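Local coordinates for endoglucanase (Thermotoga maritima, PDB 2FVG), which probably acts as a metal-dependent aminopeptidase of the M42 family, using two divalent metal cations per subunit, at residues W235-F247 against I313-L325. Numbering follows the deposited sequence.
Sequences WATHLGDGPAITF and IIDLNDYENTKKL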
ATOM      1  N   TRP A 235      18.976   5.465 -14.164  1.00 33.16           N
ATOM      2  CA  TRP A 235      18.452   4.133 -14.517  1.00 33.99           C
ATOM      3  C   TRP A 235      17.508   3.594 -13.418  1.00 31.28           C
ATOM      4  O   TRP A 235      17.800   2.613 -12.743  1.00 31.46           O
ATOM      5  CB  TRP A 235      19.596   3.146 -14.822  1.00 34.96           C
ATOM      6  CG  TRP A 235      20.696   3.764 -15.642  1.00 39.83           C
ATOM      7  CD1 TRP A 235      21.963   4.072 -15.217  1.00 40.61           C
ATOM      8  CD2 TRP A 235      20.615   4.202 -17.007  1.00 40.66           C
ATOM      9  NE1 TRP A 235      22.682   4.654 -16.236  1.00 41.94           N
ATOM     10  CE2 TRP A 235      21.882   4.750 -17.346  1.00 42.91           C
ATOM     11  CE3 TRP A 235      19.605   4.179 -17.979  1.00 43.46           C
ATOM     12  CZ2 TRP A 235      22.164   5.270 -18.622  1.00 40.13           C
ATOM     13  CZ3 TRP A 235      19.888   4.696 -19.259  1.00 43.71           C
ATOM     14  CH2 TRP A 235      21.157   5.233 -19.561  1.00 43.20           C
ATOM     15  N   ALA A 236      16.371   4.253 -13.255  1.00 30.53           N
ATOM     16  CA  ALA A 236      15.394   3.881 -12.239  1.00 28.33           C
ATOM     17  C   ALA A 236      14.003   4.196 -12.742  1.00 27.29           C
ATOM     18  O   ALA A 236      13.863   4.746 -13.829  1.00 29.96           O
ATOM     19  CB  ALA A 236      15.676   4.641 -10.946  1.00 28.77           C
ATOM     20  N   THR A 237      12.988   3.823 -11.964  1.00 26.04           N
ATOM     21  CA  THR A 237      11.603   4.104 -12.274  1.00 30.68           C
ATOM     22  C   THR A 237      11.425   5.559 -11.855  1.00 31.32           C
ATOM     23  O   THR A 237      11.681   5.912 -10.695  1.00 33.53           O
ATOM     24  CB  THR A 237      10.653   3.193 -11.470  1.00 30.35           C
ATOM     25  OG1 THR A 237      11.085   1.835 -11.585  1.00 32.08           O
ATOM     26  CG2 THR A 237       9.235   3.305 -11.996  1.00 31.96           C
ATOM     27  N   HIS A 238      11.000   6.414 -12.775  1.00 30.82           N
ATOM     28  CA  HIS A 238      10.938   7.836 -12.427  1.00 28.51           C
ATOM     29  C   HIS A 238       9.607   8.492 -12.210  1.00 24.97           C
ATOM     30  O   HIS A 238       8.629   8.174 -12.878  1.00 28.47           O
ATOM     31  CB  HIS A 238      11.716   8.648 -13.454  1.00 29.98           C
ATOM     32  CG  HIS A 238      13.137   8.208 -13.591  1.00 34.65           C
ATOM     33  ND1 HIS A 238      14.027   8.226 -12.532  1.00 36.12           N
ATOM     34  CD2 HIS A 238      13.827   7.749 -14.660  1.00 32.48           C
ATOM     35  CE1 HIS A 238      15.201   7.782 -12.944  1.00 36.59           C
ATOM     36  NE2 HIS A 238      15.107   7.492 -14.231  1.00 37.21           N
ATOM     37  N   LEU A 239       9.593   9.446 -11.276  1.00 25.22           N
ATOM     38  CA  LEU A 239       8.417  10.277 -11.030  1.00 25.83           C
ATOM     39  C   LEU A 239       8.151  11.047 -12.314  1.00 26.97           C
ATOM     40  O   LEU A 239       9.076  11.589 -12.914  1.00 26.97           O
ATOM     41  CB  LEU A 239       8.678  11.270  -9.892  1.00 25.36           C
ATOM     42  CG  LEU A 239       8.847  10.792  -8.444  1.00 25.16           C
ATOM     43  CD1 LEU A 239       9.131  11.965  -7.562  1.00 22.92           C
ATOM     44  CD2 LEU A 239       7.609  10.107  -7.958  1.00 25.03           C
ATOM     45  N   GLY A 240       6.904  11.058 -12.759  1.00 28.00           N
ATOM     46  CA  GLY A 240       6.536  11.803 -13.952  1.00 30.40           C
ATOM     47  C   GLY A 240       6.484  11.001 -15.239  1.00 30.42           C
ATOM     48  O   GLY A 240       5.823  11.419 -16.189  1.00 31.28           O
ATOM     49  N   ASP A 241       7.178   9.864 -15.281  1.00 29.20           N
ATOM     50  CA  ASP A 241       7.194   9.020 -16.491  1.00 30.02           C
ATOM     51  C   ASP A 241       6.024   8.018 -16.622  1.00 29.97           C
ATOM     52  O   ASP A 241       5.995   7.227 -17.564  1.00 29.32           O
ATOM     53  CB  ASP A 241       8.564   8.332 -16.660  1.00 30.54           C
ATOM     54  CG  ASP A 241       9.681   9.322 -17.040  1.00 35.49           C
ATOM     55  OD1 ASP A 241       9.405  10.531 -17.185  1.00 38.33           O
ATOM     56  OD2 ASP A 241      10.840   8.893 -17.207  1.00 38.89           O
ATOM     57  N   GLY A 242       5.073   8.064 -15.685  1.00 28.10           N
ATOM     58  CA  GLY A 242       3.873   7.219 -15.726  1.00 27.64           C
ATOM     59  C   GLY A 242       3.938   5.957 -14.881  1.00 27.15           C
ATOM     60  O   GLY A 242       4.948   5.690 -14.241  1.00 28.80           O
ATOM     61  N   PRO A 243       2.824   5.206 -14.814  1.00 27.68           N
ATOM     62  CA  PRO A 243       2.881   3.953 -14.079  1.00 25.11           C
ATOM     63  C   PRO A 243       3.885   3.003 -14.713  1.00 26.00           C
ATOM     64  O   PRO A 243       4.024   2.970 -15.957  1.00 24.09           O
ATOM     65  CB  PRO A 243       1.473   3.380 -14.228  1.00 26.42           C
ATOM     66  CG  PRO A 243       0.877   4.100 -15.448  1.00 25.08           C
ATOM     67  CD  PRO A 243       1.479   5.478 -15.369  1.00 24.37           C
ATOM     68  N   ALA A 244       4.555   2.229 -13.863  1.00 22.42           N
ATOM     69  CA  ALA A 244       5.554   1.231 -14.264  1.00 24.71           C
ATOM     70  C   ALA A 244       4.875  -0.105 -14.489  1.00 26.73           C
ATOM     71  O   ALA A 244       4.096  -0.539 -13.653  1.00 29.11           O
ATOM     72  CB  ALA A 244       6.641   1.057 -13.149  1.00 18.55           C
ATOM     73  N   ILE A 245       5.193  -0.771 -15.600  1.00 27.78           N
ATOM     74  CA  ILE A 245       4.597  -2.069 -15.933  1.00 26.17           C
ATOM     75  C   ILE A 245       5.687  -3.119 -15.688  1.00 29.77           C
ATOM     76  O   ILE A 245       6.742  -3.084 -16.318  1.00 32.76           O
ATOM     77  CB  ILE A 245       4.020  -2.038 -17.384  1.00 29.11           C
ATOM     78  CG1 ILE A 245       3.001  -0.892 -17.495  1.00 26.97           C
ATOM     79  CG2 ILE A 245       3.296  -3.334 -17.743  1.00 27.92           C
ATOM     80  CD1 ILE A 245       2.481  -0.677 -18.895  1.00 44.25           C
ATOM     81  N   THR A 246       5.476  -3.994 -14.702  1.00 28.48           N
ATOM     82  CA  THR A 246       6.442  -5.014 -14.369  1.00 29.28           C
ATOM     83  C   THR A 246       6.520  -6.114 -15.428  1.00 31.43           C
ATOM     84  O   THR A 246       5.501  -6.624 -15.895  1.00 32.02           O
ATOM     85  CB  THR A 246       6.144  -5.611 -12.976  1.00 31.09           C
ATOM     86  OG1 THR A 246       6.189  -4.566 -12.008  1.00 30.54           O
ATOM     87  CG2 THR A 246       7.145  -6.650 -12.587  1.00 26.32           C
ATOM     88  N   PHE A 247       7.740  -6.474 -15.803  1.00 33.13           N
ATOM     89  CA  PHE A 247       7.976  -7.533 -16.789  1.00 33.66           C
ATOM     90  C   PHE A 247       8.244  -8.881 -16.099  1.00 33.12           C
ATOM     91  O   PHE A 247       7.780  -9.920 -16.557  1.00 32.55           O
ATOM     92  CB  PHE A 247       9.129  -7.147 -17.733  1.00 34.18           C
ATOM     93  CG  PHE A 247       9.466  -8.207 -18.762  1.00 34.67           C
ATOM     94  CD1 PHE A 247       8.753  -8.298 -19.955  1.00 34.94           C
ATOM     95  CD2 PHE A 247      10.502  -9.101 -18.541  1.00 35.71           C
ATOM     96  CE1 PHE A 247       9.069  -9.275 -20.898  1.00 28.25           C
ATOM     97  CE2 PHE A 247      10.824 -10.079 -19.488  1.00 34.76           C
ATOM     98  CZ  PHE A 247      10.112 -10.160 -20.664  1.00 33.67           C
ATOM     99  N   ILE A 313       7.723  10.489  -2.086  1.00 20.25           N
ATOM    100  CA  ILE A 313       7.059  11.433  -2.968  1.00 20.58           C
ATOM    101  C   ILE A 313       6.410  10.725  -4.125  1.00 21.50           C
ATOM    102  O   ILE A 313       7.018   9.839  -4.711  1.00 20.35           O
ATOM    103  CB  ILE A 313       8.133  12.381  -3.578  1.00 23.03           C
ATOM    104  CG1 ILE A 313       9.098  12.910  -2.490  1.00 24.30           C
ATOM    105  CG2 ILE A 313       7.510  13.531  -4.377  1.00 18.34           C
ATOM    106  CD1 ILE A 313      10.406  13.422  -3.036  1.00 16.67           C
ATOM    107  N   ILE A 314       5.169  11.089  -4.450  1.00 22.46           N
ATOM    108  CA  ILE A 314       4.561  10.584  -5.677  1.00 22.02           C
ATOM    109  C   ILE A 314       4.193  11.770  -6.570  1.00 22.58           C
ATOM    110  O   ILE A 314       3.998  12.890  -6.087  1.00 18.08           O
ATOM    111  CB  ILE A 314       3.323   9.684  -5.451  1.00 22.92           C
ATOM    112  CG1 ILE A 314       2.154  10.477  -4.868  1.00 23.38           C
ATOM    113  CG2 ILE A 314       3.681   8.458  -4.610  1.00 21.04           C
ATOM    114  CD1 ILE A 314       0.821   9.783  -5.049  1.00 35.53           C
ATOM    115  N   ASP A 315       4.113  11.519  -7.868  1.00 21.55           N
ATOM    116  CA  ASP A 315       3.744  12.529  -8.822  1.00 22.70           C
ATOM    117  C   ASP A 315       2.274  12.263  -9.069  1.00 23.67           C
ATOM    118  O   ASP A 315       1.897  11.127  -9.367  1.00 23.25           O
ATOM    119  CB  ASP A 315       4.588  12.363 -10.097  1.00 23.34           C
ATOM    120  CG  ASP A 315       4.304  13.422 -11.121  1.00 21.99           C
ATOM    121  OD1 ASP A 315       3.293  13.294 -11.833  1.00 39.14           O
ATOM    122  OD2 ASP A 315       5.095  14.381 -11.233  1.00 25.72           O
ATOM    123  N   LEU A 316       1.437  13.287  -8.912  1.00 23.81           N
ATOM    124  CA  LEU A 316      -0.009  13.127  -9.111  1.00 24.14           C
ATOM    125  C   LEU A 316      -0.427  12.809 -10.559  1.00 26.35           C
ATOM    126  O   LEU A 316      -1.476  12.204 -10.776  1.00 27.76           O
ATOM    127  CB  LEU A 316      -0.802  14.296  -8.501  1.00 23.91           C
ATOM    128  CG  LEU A 316      -0.661  14.438  -6.971  1.00 22.54           C
ATOM    129  CD1 LEU A 316      -1.364  15.679  -6.480  1.00 32.82           C
ATOM    130  CD2 LEU A 316      -1.192  13.202  -6.244  1.00 27.97           C
ATOM    131  N   ASN A 317       0.361  13.219 -11.546  1.00 24.55           N
ATOM    132  CA  ASN A 317       0.039  12.830 -12.915  1.00 25.71           C
ATOM    133  C   ASN A 317       0.227  11.323 -13.084  1.00 23.92           C
ATOM    134  O   ASN A 317      -0.551  10.673 -13.778  1.00 24.38           O
ATOM    135  CB  ASN A 317       0.896  13.580 -13.943  1.00 27.82           C
ATOM    136  CG  ASN A 317       0.533  15.041 -14.054  1.00 35.30           C
ATOM    137  OD1 ASN A 317      -0.646  15.399 -14.099  1.00 41.99           O
ATOM    138  ND2 ASN A 317       1.547  15.898 -14.124  1.00 40.50           N
ATOM    139  N   ASP A 318       1.262  10.768 -12.454  1.00 24.92           N
ATOM    140  CA  ASP A 318       1.498   9.320 -12.504  1.00 23.79           C
ATOM    141  C   ASP A 318       0.343   8.595 -11.824  1.00 23.87           C
ATOM    142  O   ASP A 318      -0.157   7.602 -12.324  1.00 24.64           O
ATOM    143  CB  ASP A 318       2.767   8.942 -11.759  1.00 23.54           C
ATOM    144  CG  ASP A 318       4.018   9.330 -12.483  1.00 30.22           C
ATOM    145  OD1 ASP A 318       4.010   9.554 -13.721  1.00 28.88           O
ATOM    146  OD2 ASP A 318       5.033   9.389 -11.783  1.00 19.47           O
ATOM    147  N   TYR A 319      -0.027   9.065 -10.638  1.00 23.53           N
ATOM    148  CA  TYR A 319      -1.158   8.508  -9.912  1.00 23.50           C
ATOM    149  C   TYR A 319      -2.434   8.449 -10.784  1.00 24.23           C
ATOM    150  O   TYR A 319      -3.143   7.424 -10.808  1.00 22.69           O
ATOM    151  CB  TYR A 319      -1.422   9.348  -8.673  1.00 23.06           C
ATOM    152  CG  TYR A 319      -2.654   8.920  -7.919  1.00 23.63           C
ATOM    153  CD1 TYR A 319      -3.918   9.449  -8.232  1.00 21.04           C
ATOM    154  CD2 TYR A 319      -2.559   8.006  -6.873  1.00 24.86           C
ATOM    155  CE1 TYR A 319      -5.051   9.045  -7.537  1.00 20.68           C
ATOM    156  CE2 TYR A 319      -3.660   7.610  -6.175  1.00 17.86           C
ATOM    157  CZ  TYR A 319      -4.897   8.118  -6.494  1.00 25.88           C
ATOM    158  OH  TYR A 319      -5.971   7.704  -5.752  1.00 26.54           O
ATOM    159  N   GLU A 320      -2.719   9.544 -11.489  1.00 24.63           N
ATOM    160  CA  GLU A 320      -3.895   9.642 -12.344  1.00 24.70           C
ATOM    161  C   GLU A 320      -3.844   8.686 -13.508  1.00 24.99           C
ATOM    162  O   GLU A 320      -4.874   8.155 -13.928  1.00 25.75           O
ATOM    163  CB  GLU A 320      -4.075  11.067 -12.882  1.00 27.52           C
ATOM    164  CG  GLU A 320      -4.661  12.025 -11.878  1.00 39.18           C
ATOM    165  CD  GLU A 320      -6.055  11.602 -11.427  1.00 50.95           C
ATOM    166  OE1 GLU A 320      -6.910  11.351 -12.310  1.00 54.24           O
ATOM    167  OE2 GLU A 320      -6.292  11.525 -10.193  1.00 51.62           O
ATOM    168  N   ASN A 321      -2.651   8.497 -14.057  1.00 24.95           N
ATOM    169  CA  ASN A 321      -2.468   7.585 -15.174  1.00 23.65           C
ATOM    170  C   ASN A 321      -2.578   6.129 -14.769  1.00 25.28           C
ATOM    171  O   ASN A 321      -3.021   5.288 -15.565  1.00 25.81           O
ATOM    172  CB  ASN A 321      -1.164   7.881 -15.872  1.00 22.47           C
ATOM    173  CG  ASN A 321      -1.261   9.100 -16.716  1.00 23.95           C
ATOM    174  OD1 ASN A 321      -2.174   9.218 -17.531  1.00 26.56           O
ATOM    175  ND2 ASN A 321      -0.326  10.020 -16.542  1.00 23.57           N
ATOM    176  N   THR A 322      -2.150   5.836 -13.543  1.00 20.83           N
ATOM    177  CA  THR A 322      -2.298   4.503 -12.969  1.00 23.61           C
ATOM    178  C   THR A 322      -3.794   4.198 -12.834  1.00 24.54           C
ATOM    179  O   THR A 322      -4.263   3.133 -13.262  1.00 25.78           O
ATOM    180  CB  THR A 322      -1.660   4.417 -11.592  1.00 20.55           C
ATOM    181  OG1 THR A 322      -0.300   4.844 -11.683  1.00 23.86           O
ATOM    182  CG2 THR A 322      -1.691   2.960 -11.069  1.00 24.99           C
ATOM    183  N   LYS A 323      -4.539   5.137 -12.249  1.00 23.59           N
ATOM    184  CA  LYS A 323      -5.981   5.011 -12.104  1.00 21.47           C
ATOM    185  C   LYS A 323      -6.643   4.857 -13.482  1.00 22.87           C
ATOM    186  O   LYS A 323      -7.538   4.026 -13.648  1.00 22.45           O
ATOM    187  CB  LYS A 323      -6.539   6.235 -11.375  1.00 23.52           C
ATOM    188  CG  LYS A 323      -8.061   6.267 -11.274  1.00 29.31           C
ATOM    189  CD  LYS A 323      -8.617   7.656 -10.989  1.00 38.59           C
ATOM    190  CE  LYS A 323      -8.725   8.513 -12.258  1.00 48.52           C
ATOM    191  NZ  LYS A 323      -9.344   9.858 -11.998  1.00 48.54           N
ATOM    192  N   LYS A 324      -6.231   5.658 -14.467  1.00 23.89           N
ATOM    193  CA  LYS A 324      -6.800   5.545 -15.819  1.00 23.69           C
ATOM    194  C   LYS A 324      -6.567   4.153 -16.388  1.00 21.92           C
ATOM    195  O   LYS A 324      -7.476   3.534 -16.897  1.00 23.00           O
ATOM    196  CB  LYS A 324      -6.198   6.565 -16.787  1.00 22.54           C
ATOM    197  CG  LYS A 324      -6.758   7.983 -16.744  1.00 32.24           C
ATOM    198  CD  LYS A 324      -6.124   8.792 -17.884  1.00 28.64           C
ATOM    199  CE  LYS A 324      -6.568  10.249 -17.922  1.00 44.67           C
ATOM    200  NZ  LYS A 324      -6.062  11.032 -16.766  1.00 49.15           N
ATOM    201  N   LEU A 325      -5.334   3.673 -16.301  1.00 22.42           N
ATOM    202  CA  LEU A 325      -4.954   2.352 -16.807  1.00 24.26           C
ATOM    203  C   LEU A 325      -5.732   1.199 -16.162  1.00 23.64           C
ATOM    204  O   LEU A 325      -6.182   0.304 -16.855  1.00 24.86           O
ATOM    205  CB  LEU A 325      -3.440   2.129 -16.655  1.00 24.32           C
ATOM    206  CG  LEU A 325      -2.818   0.878 -17.270  1.00 24.27           C
ATOM    207  CD1 LEU A 325      -3.172   0.742 -18.766  1.00 21.54           C
ATOM    208  CD2 LEU A 325      -1.315   0.884 -17.065  1.00 24.02           C
TER
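Both carboxylate oxygens of Asp318, in the first turn of helix 316-332, grip the backbone ahead of strand 244-245. OD2 accepts from Gly240 N at 2.7 Å on its syn side in a nearly straight bond (165°), while OD1 takes Gly242 N, also at 2.7 Å, from well above the carboxylate plane and along a more bent path. The torsion that sets Asp318 CG beside its own backbone N (chi1 -73°) lets the one group bridge from the type II turn His238-Asp241 to the residue just after it. Replacing Asp318 by alanine is likely to leave the amides of Gly240 and Gly242 without this shared acceptor, and the turn freer to shift against the helix. Leu239 leans its CD2 on Ile313 O (3.3 Å), and its CD1 meets Ile313 CG2 at 3.9 Å, the two side chains crossing at about a right angle. At the other end Pro243 packs against the helix, crossing Asn321 at about a right angle: CD rests on Asn321 CB (3.6 Å), CB on Thr322 OG1 (3.4 Å). Thr322 OG1 itself donates to Asp318 O and also bonds Thr302 on strand 297-306. Asp315, whose OD1 caps the helix through weak bonds, pairs with Arg160 through OD2. A helix aspartate accepting from two backbone amides thus joins a strand-to-helix junction to the turn leading into strand 244-245 of the mixed sheet in the M42 peptidase fold, with the Ile314 side chain about 8 Å from that of Asp167, a predicted metal ligand.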